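Local coordinates for putative HAD-hydrolase YfnB (Bacillus subtilis, PDB 3ED5), which probably hydrolyses phosphate esters as a HAD-type phosphatase, possibly acting as a 5'-nucleotidase, at residues 16-21 / 134-139; 22-27 / 101-106; 122-127 / 147-152. One frame throughout, in Å; residues are numbered along the deposited sequence.

Helix 129-138 links contacts 1 and 3: its end packs on the 16-21 loop in contact 1, and it connects strands 120-125 and 147-150, which pair in contact 3. Ile18 CD1 and Ile123 CD1 meet at 3.7 Å, and Leu136 also reaches the Ile123/Ile148 face. Contact 2 borders contact 1, their centres about 7 Å apart; Arg135 NE lies 2.8 Å from Gly101 O, a probable hydrogen bond. Contacts 2 and 3 do not touch, their nearest atoms being about 10 Å apart. The side chain of Asp13, nucleophile by similarity, lies about 7 Å from that of Ile18 and about 5 Å from that of Thr125.

Contact 1 of 3, residues 16-21 / 134-139; sequences DTILDF and KRLRDS. With FMT (formic acid), chain G.
Leu19 and Arg135 bury most of the surface here, the leucine lying against the folded-over arginine. Methyl CD1 of Leu19 sits over the centre of one face of the Arg135 guanidinium, 3.7 Å above its plane, and the same methyl touches Arg135 CB at 3.6 Å, so that it rests in the bend of the chain, against CB and the guanidinium. A bend at chi3 (62°) brings the guanidinium round beside Leu19 and Phe21. Leu19 CB adds a contact of 3.6 Å to Arg135 NH2. The second branch of the leucine, CD2, meets Ser139 OG at 3.7 Å; that hydroxyl donates to Arg135 O in the carbonyl plane, on a lone pair, and the same oxygen also accepts from Ser139 N at the end of the helix.

Arg135 NH2 also approaches the edge of the Phe21 ring, 3.9 Å from CD1, with ring and guanidinium planes 76° apart, so this is no stack. The charge is answered outside the two segments, where NH1 makes a salt bridge to Asp15, a bond that would limit rotation of the flat group.

In this HAD-type fold, 16-21 follows strand 9-12, which leads to the probable nucleophile Asp13, and runs into helix 21-35; Asp20 is the N-cap of that helix and the centre of an inverse gamma turn. Thr17 OG1 is hydrogen-bonded to Asp13, tying the loop to the presumed catalytic centre.

Leu136 adds an apolar contact. Its CD2 meets Ile18 CD1 at 4.1 Å, the two side chains crossing at about a right angle, and Leu19 CD1 lies 4.3 Å from the same Leu136 methyl.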
# COMPACT_ATOMS: atom_id res chain seq x y z
N ASP A 16 -0.72 1.77 4.73
CA ASP A 16 -0.65 3.15 5.21
C ASP A 16 -1.67 4.04 4.52
O ASP A 16 -1.54 5.25 4.52
CB ASP A 16 0.77 3.72 5.10
CG ASP A 16 1.73 2.98 6.00
OD1 ASP A 16 1.32 2.63 7.14
OD2 ASP A 16 2.87 2.77 5.56
N THR A 17 -2.72 3.40 3.98
CA THR A 17 -3.88 4.13 3.44
C THR A 17 -5.08 3.75 4.29
O THR A 17 -5.67 4.62 4.92
CB THR A 17 -4.09 3.81 1.94
OG1 THR A 17 -2.92 4.21 1.21
CG2 THR A 17 -5.31 4.59 1.37
N ILE A 18 -5.40 2.45 4.37
CA ILE A 18 -6.46 1.96 5.27
C ILE A 18 -5.96 1.03 6.39
O ILE A 18 -6.58 0.95 7.42
CB ILE A 18 -7.67 1.30 4.50
CG1 ILE A 18 -7.18 0.14 3.60
CG2 ILE A 18 -8.42 2.38 3.72
CD1 ILE A 18 -8.29 -0.56 2.71
N LEU A 19 -4.84 0.35 6.16
CA LEU A 19 -4.20 -0.45 7.22
C LEU A 19 -2.95 0.27 7.66
O LEU A 19 -2.28 0.88 6.83
CB LEU A 19 -3.85 -1.86 6.70
CG LEU A 19 -5.05 -2.77 6.44
CD1 LEU A 19 -4.54 -4.18 6.01
CD2 LEU A 19 -5.91 -2.88 7.69
N ASP A 20 -2.60 0.14 8.94
CA ASP A 20 -1.44 0.83 9.48
C ASP A 20 -0.24 -0.11 9.26
O ASP A 20 0.12 -0.91 10.14
CB ASP A 20 -1.69 1.17 10.96
CG ASP A 20 -0.53 1.94 11.62
OD1 ASP A 20 0.55 2.12 11.03
OD2 ASP A 20 -0.72 2.38 12.75
N PHE A 21 0.35 -0.01 8.06
CA PHE A 21 1.47 -0.87 7.69
C PHE A 21 2.68 -0.54 8.53
O PHE A 21 3.43 -1.44 8.91
CB PHE A 21 1.83 -0.73 6.22
CG PHE A 21 2.95 -1.64 5.80
CD1 PHE A 21 2.69 -2.99 5.50
CD2 PHE A 21 4.28 -1.18 5.79
CE1 PHE A 21 3.73 -3.85 5.12
CE2 PHE A 21 5.33 -2.05 5.42
CZ PHE A 21 5.04 -3.38 5.07
N LYS A 134 -5.11 -11.66 3.73
CA LYS A 134 -5.18 -12.05 5.14
C LYS A 134 -5.40 -10.86 6.07
O LYS A 134 -6.30 -10.92 6.93
CB LYS A 134 -3.93 -12.86 5.56
CG LYS A 134 -3.97 -13.27 7.04
CD LYS A 134 -2.77 -14.15 7.41
CE LYS A 134 -2.92 -14.80 8.76
NZ LYS A 134 -3.06 -13.79 9.85
N ARG A 135 -4.63 -9.79 5.89
CA ARG A 135 -4.75 -8.59 6.74
C ARG A 135 -6.09 -7.87 6.53
O ARG A 135 -6.70 -7.39 7.50
CB ARG A 135 -3.56 -7.65 6.52
CG ARG A 135 -2.25 -8.30 7.09
CD ARG A 135 -1.04 -7.56 6.58
NE ARG A 135 -1.04 -6.14 7.01
CZ ARG A 135 -0.91 -5.08 6.21
NH1 ARG A 135 -0.76 -5.22 4.88
NH2 ARG A 135 -0.90 -3.87 6.75
N LEU A 136 -6.59 -7.85 5.29
CA LEU A 136 -7.93 -7.31 5.07
C LEU A 136 -9.00 -8.16 5.74
O LEU A 136 -10.02 -7.61 6.25
CB LEU A 136 -8.24 -7.16 3.57
CG LEU A 136 -7.44 -6.05 2.88
CD1 LEU A 136 -7.55 -6.22 1.35
CD2 LEU A 136 -7.83 -4.63 3.34
N ARG A 137 -8.85 -9.48 5.71
CA ARG A 137 -9.84 -10.35 6.37
C ARG A 137 -9.80 -10.15 7.89
O ARG A 137 -10.84 -10.00 8.53
CB ARG A 137 -9.63 -11.82 6.03
CG ARG A 137 -10.10 -12.19 4.64
CD ARG A 137 -10.21 -13.72 4.49
NE ARG A 137 -10.81 -14.06 3.20
CZ ARG A 137 -10.13 -14.49 2.14
NH1 ARG A 137 -10.77 -14.76 1.02
NH2 ARG A 137 -8.80 -14.64 2.18
N ASP A 138 -8.59 -10.18 8.46
CA ASP A 138 -8.44 -10.13 9.90
C ASP A 138 -8.90 -8.81 10.53
O ASP A 138 -9.35 -8.80 11.68
CB ASP A 138 -6.96 -10.38 10.29
CG ASP A 138 -6.48 -11.82 9.98
OD1 ASP A 138 -7.30 -12.72 9.72
OD2 ASP A 138 -5.25 -12.08 10.05
N SER A 139 -8.80 -7.71 9.78
CA SER A 139 -9.23 -6.38 10.24
C SER A 139 -10.74 -6.15 9.96
O SER A 139 -11.28 -5.10 10.32
CB SER A 139 -8.44 -5.29 9.50
OG SER A 139 -8.66 -5.36 8.08
C FMT G . -7.11 -15.92 4.97
O1 FMT G . -8.10 -16.67 4.84
O2 FMT G . -6.87 -14.95 4.24

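Contact 2 of 3, residues 22-27 / 101-106; sequences QAAEAL and GHQLID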
# COMPACT_ATOMS: atom_id res chain seq x y z
N GLN A 22 2.86 0.74 8.85
CA GLN A 22 4.00 1.10 9.76
C GLN A 22 3.99 0.30 11.06
O GLN A 22 5.04 -0.18 11.51
CB GLN A 22 3.99 2.60 10.07
CG GLN A 22 4.16 3.45 8.80
CD GLN A 22 5.41 3.08 8.05
OE1 GLN A 22 5.38 2.53 6.93
NE2 GLN A 22 6.54 3.34 8.66
N ALA A 23 2.82 0.18 11.68
CA ALA A 23 2.67 -0.59 12.87
C ALA A 23 2.97 -2.08 12.66
O ALA A 23 3.66 -2.71 13.49
CB ALA A 23 1.29 -0.38 13.52
N ALA A 24 2.41 -2.66 11.60
CA ALA A 24 2.65 -4.07 11.26
C ALA A 24 4.15 -4.31 11.01
O ALA A 24 4.70 -5.30 11.50
CB ALA A 24 1.83 -4.50 10.02
N GLU A 25 4.78 -3.42 10.24
CA GLU A 25 6.21 -3.50 9.94
C GLU A 25 7.03 -3.39 11.23
O GLU A 25 7.96 -4.20 11.48
CB GLU A 25 6.62 -2.38 8.97
CG GLU A 25 8.13 -2.26 8.72
CD GLU A 25 8.44 -1.12 7.79
OE1 GLU A 25 8.33 0.05 8.22
OE2 GLU A 25 8.73 -1.42 6.62
N ALA A 26 6.66 -2.44 12.07
CA ALA A 26 7.45 -2.24 13.31
C ALA A 26 7.45 -3.49 14.19
O ALA A 26 8.50 -3.89 14.75
CB ALA A 26 6.95 -1.01 14.11
N LEU A 27 6.29 -4.12 14.32
CA LEU A 27 6.15 -5.33 15.13
C LEU A 27 6.92 -6.48 14.49
O LEU A 27 7.67 -7.19 15.17
CB LEU A 27 4.64 -5.66 15.24
CG LEU A 27 4.16 -6.95 15.93
CD1 LEU A 27 4.69 -7.01 17.34
CD2 LEU A 27 2.63 -7.02 15.85
N GLY A 101 -0.09 -8.68 11.55
CA GLY A 101 -0.33 -7.26 11.86
C GLY A 101 -1.42 -6.74 10.94
O GLY A 101 -1.20 -6.61 9.74
N HIS A 102 -2.59 -6.44 11.50
CA HIS A 102 -3.73 -5.91 10.70
C HIS A 102 -4.32 -4.69 11.38
O HIS A 102 -5.52 -4.46 11.34
CB HIS A 102 -4.81 -6.98 10.46
CG HIS A 102 -5.12 -7.80 11.67
ND1 HIS A 102 -6.09 -7.45 12.59
CD2 HIS A 102 -4.55 -8.93 12.13
CE1 HIS A 102 -6.08 -8.33 13.58
NE2 HIS A 102 -5.17 -9.25 13.31
N GLN A 103 -3.45 -3.92 12.06
CA GLN A 103 -3.81 -2.64 12.65
C GLN A 103 -4.44 -1.73 11.59
O GLN A 103 -4.01 -1.74 10.43
CB GLN A 103 -2.54 -1.96 13.22
CG GLN A 103 -1.79 -2.86 14.23
CD GLN A 103 -0.67 -3.70 13.60
OE1 GLN A 103 -0.69 -4.01 12.42
NE2 GLN A 103 0.33 -4.05 14.42
N LEU A 104 -5.46 -0.96 12.00
CA LEU A 104 -6.17 -0.05 11.07
C LEU A 104 -5.64 1.37 11.18
O LEU A 104 -5.21 1.81 12.26
CB LEU A 104 -7.67 -0.03 11.41
CG LEU A 104 -8.46 -1.30 11.05
CD1 LEU A 104 -9.76 -1.40 11.85
CD2 LEU A 104 -8.73 -1.36 9.57
N ILE A 105 -5.67 2.08 10.06
CA ILE A 105 -5.56 3.54 10.09
C ILE A 105 -6.76 4.12 10.84
O ILE A 105 -7.88 3.58 10.72
CB ILE A 105 -5.48 4.11 8.66
CG1 ILE A 105 -4.19 3.61 7.96
CG2 ILE A 105 -5.58 5.64 8.66
CD1 ILE A 105 -2.88 4.28 8.52
N ASP A 106 -6.54 5.21 11.58
CA ASP A 106 -7.60 5.89 12.32
C ASP A 106 -8.83 6.17 11.45
O ASP A 106 -8.70 6.76 10.37
CB ASP A 106 -7.07 7.22 12.90
CG ASP A 106 -6.17 7.01 14.10
OD1 ASP A 106 -6.18 5.90 14.69
OD2 ASP A 106 -5.44 7.97 14.46
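Ala24 and Gly101 bring the two backbones closest, where the first turns of helix 21-35 meet the irregular 101-106 loop. Gly101, with no side chain, lets them approach to 4.4 Å between CA atoms, and its O lies 3.7 Å from Ala24 CB. No hydrogen bond joins the segments, and the approach is one of packing.

Gln103 covers the most surface. Bent at chi2 (93°), its chain brings the amide up against Ala23 and Ala24. OE1 touches Ala24 CB at 3.5 Å, and it is as near to Ala24 N, although the angle is too poor for a hydrogen bond. Ala23 CB packs on the carbon CD at 3.9 Å, and Leu27 CD2, one turn further along, comes within 4.0 Å of NE2.

Helix 21-35 and the 101-106 loop lie where the chain leaves and re-enters the core around the helical insert between strands 9-12 and 120-125, consistent with the cap of a C1-type HAD enzyme. The loop connects helix 87-98 to helix 108-116. Beside the contact, the backbones of Gln103 and Ile105 are hydrogen-bonded to those of Asp20 and Ile18. Ala24 also touches Leu98 of helix 87-98, while Glu25 packs on helices 42-60 and 87-98.

Contact 3 of 3, residues 122-127 / 147-152; sequences YIVTNG and DIFVSE. With FMT (formic acid), chain C.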
# COMPACT_ATOMS: atom_id res chain seq x y z
N TYR A 122 -12.87 -0.79 -4.55
CA TYR A 122 -11.93 -1.80 -5.00
C TYR A 122 -10.59 -1.56 -4.29
O TYR A 122 -10.28 -0.43 -3.90
CB TYR A 122 -11.64 -1.71 -6.48
CG TYR A 122 -12.89 -1.98 -7.28
CD1 TYR A 122 -13.18 -3.29 -7.69
CD2 TYR A 122 -13.78 -0.96 -7.58
CE1 TYR A 122 -14.36 -3.57 -8.42
CE2 TYR A 122 -14.97 -1.24 -8.33
CZ TYR A 122 -15.23 -2.54 -8.72
OH TYR A 122 -16.37 -2.85 -9.45
N ILE A 123 -9.81 -2.62 -4.21
CA ILE A 123 -8.43 -2.53 -3.69
C ILE A 123 -7.44 -2.57 -4.87
O ILE A 123 -7.62 -3.37 -5.79
CB ILE A 123 -8.09 -3.70 -2.73
CG1 ILE A 123 -8.90 -3.61 -1.42
CG2 ILE A 123 -6.55 -3.74 -2.46
CD1 ILE A 123 -8.52 -2.42 -0.54
N VAL A 124 -6.41 -1.71 -4.83
CA VAL A 124 -5.33 -1.72 -5.82
C VAL A 124 -4.01 -1.76 -5.02
O VAL A 124 -3.69 -0.82 -4.28
CB VAL A 124 -5.39 -0.55 -6.85
CG1 VAL A 124 -6.64 -0.78 -7.80
CG2 VAL A 124 -5.45 0.86 -6.15
N THR A 125 -3.33 -2.88 -5.13
CA THR A 125 -2.13 -3.08 -4.28
C THR A 125 -0.98 -3.80 -4.99
O THR A 125 -1.20 -4.70 -5.81
CB THR A 125 -2.52 -3.80 -2.93
OG1 THR A 125 -1.35 -3.88 -2.07
CG2 THR A 125 -3.02 -5.24 -3.19
N ASN A 126 0.27 -3.40 -4.65
CA ASN A 126 1.48 -4.11 -5.10
C ASN A 126 1.95 -5.12 -4.02
O ASN A 126 2.92 -5.85 -4.24
CB ASN A 126 2.64 -3.11 -5.29
CG ASN A 126 2.56 -2.37 -6.59
OD1 ASN A 126 1.69 -2.64 -7.43
ND2 ASN A 126 3.47 -1.42 -6.77
N GLY A 127 1.26 -5.16 -2.89
CA GLY A 127 1.62 -6.08 -1.79
C GLY A 127 1.43 -7.55 -2.14
O GLY A 127 0.65 -7.90 -3.01
N ASP A 147 -13.82 -6.05 -5.45
CA ASP A 147 -12.71 -6.85 -5.95
C ASP A 147 -11.37 -6.32 -5.40
O ASP A 147 -11.31 -5.19 -4.88
CB ASP A 147 -12.70 -6.88 -7.49
CG ASP A 147 -12.17 -8.19 -8.06
OD1 ASP A 147 -11.40 -8.95 -7.40
OD2 ASP A 147 -12.52 -8.44 -9.23
N ILE A 148 -10.34 -7.14 -5.51
CA ILE A 148 -8.98 -6.84 -5.01
C ILE A 148 -8.03 -7.14 -6.17
O ILE A 148 -7.97 -8.28 -6.65
CB ILE A 148 -8.68 -7.70 -3.77
CG1 ILE A 148 -9.66 -7.32 -2.67
CG2 ILE A 148 -7.20 -7.51 -3.29
CD1 ILE A 148 -9.58 -8.18 -1.46
N PHE A 149 -7.34 -6.11 -6.65
CA PHE A 149 -6.45 -6.24 -7.79
C PHE A 149 -5.01 -6.20 -7.31
O PHE A 149 -4.52 -5.15 -6.89
CB PHE A 149 -6.70 -5.14 -8.80
CG PHE A 149 -8.12 -5.12 -9.30
CD1 PHE A 149 -8.59 -6.13 -10.16
CD2 PHE A 149 -8.97 -4.11 -8.92
CE1 PHE A 149 -9.92 -6.12 -10.65
CE2 PHE A 149 -10.31 -4.08 -9.41
CZ PHE A 149 -10.77 -5.10 -10.27
N VAL A 150 -4.35 -7.35 -7.44
CA VAL A 150 -2.96 -7.50 -6.97
C VAL A 150 -2.00 -7.45 -8.16
O VAL A 150 -2.26 -8.09 -9.20
CB VAL A 150 -2.83 -8.80 -6.13
CG1 VAL A 150 -3.78 -8.73 -4.91
CG2 VAL A 150 -3.13 -10.06 -6.92
N SER A 151 -0.91 -6.70 -8.03
CA SER A 151 0.08 -6.54 -9.11
C SER A 151 0.53 -7.89 -9.70
O SER A 151 0.73 -8.02 -10.89
CB SER A 151 1.32 -5.74 -8.62
OG SER A 151 1.89 -6.34 -7.47
N GLU A 152 0.68 -8.89 -8.83
CA GLU A 152 1.30 -10.16 -9.24
C GLU A 152 0.48 -10.94 -10.26
O GLU A 152 0.99 -11.83 -10.95
CB GLU A 152 1.60 -11.02 -8.00
CG GLU A 152 0.36 -11.46 -7.20
CD GLU A 152 0.73 -12.06 -5.86
OE1 GLU A 152 1.23 -11.35 -4.99
OE2 GLU A 152 0.54 -13.27 -5.69
C FMT C . 1.64 -0.01 -3.38
O1 FMT C . 2.63 -0.42 -2.82
O2 FMT C . 0.70 -0.78 -3.58
O HOH W 1 0.69 -7.98 -5.83
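The Tyr122 and Phe149 rings lie on the same side of the sheet, nearly parallel (25° between planes) but slid so far apart, centroids at 5.7 Å, that they barely overlap; Tyr122 CD1 approaches Phe149 CE2 at 3.4 Å. Asp147 CB comes to the tyrosine ring's edge, in its plane, 3.6 Å from CD1. The tyrosine hydroxyl is hydrogen-bonded to Lys146. Val124 CG1 packs obliquely on the Phe149 ring. On the other side of the sheet Ile123 and Ile148 run side by side, CG2 to CG2 at 3.9 Å.

Parallel pairing holds the strands: Ile123 N donates to Asp147 O, Phe149 N to Ile123 O, Thr125 N to Phe149 O and Ser151 N to Thr125 O. Thr125 OG1 accepts from Gly127 N in an ST turn, Asn126 N donates to O2 of a bound formic acid, probably from the crystallisation liquor, and a water links Gly127 O, Ser151 OG and Glu152 N. Thr125 probably corresponds to the motif II Thr/Ser of HAD phosphatases.

The strands belong to a Rossmann-like beta-alpha-beta unit, helix 129-138 being the crossover, with Tyr133 on Ile148 and Ser129 on Val150; strand 147-150 is outermost within the chain, and 120-125 also pairs, in parallel, with strand 9-12, which leads to Asp13.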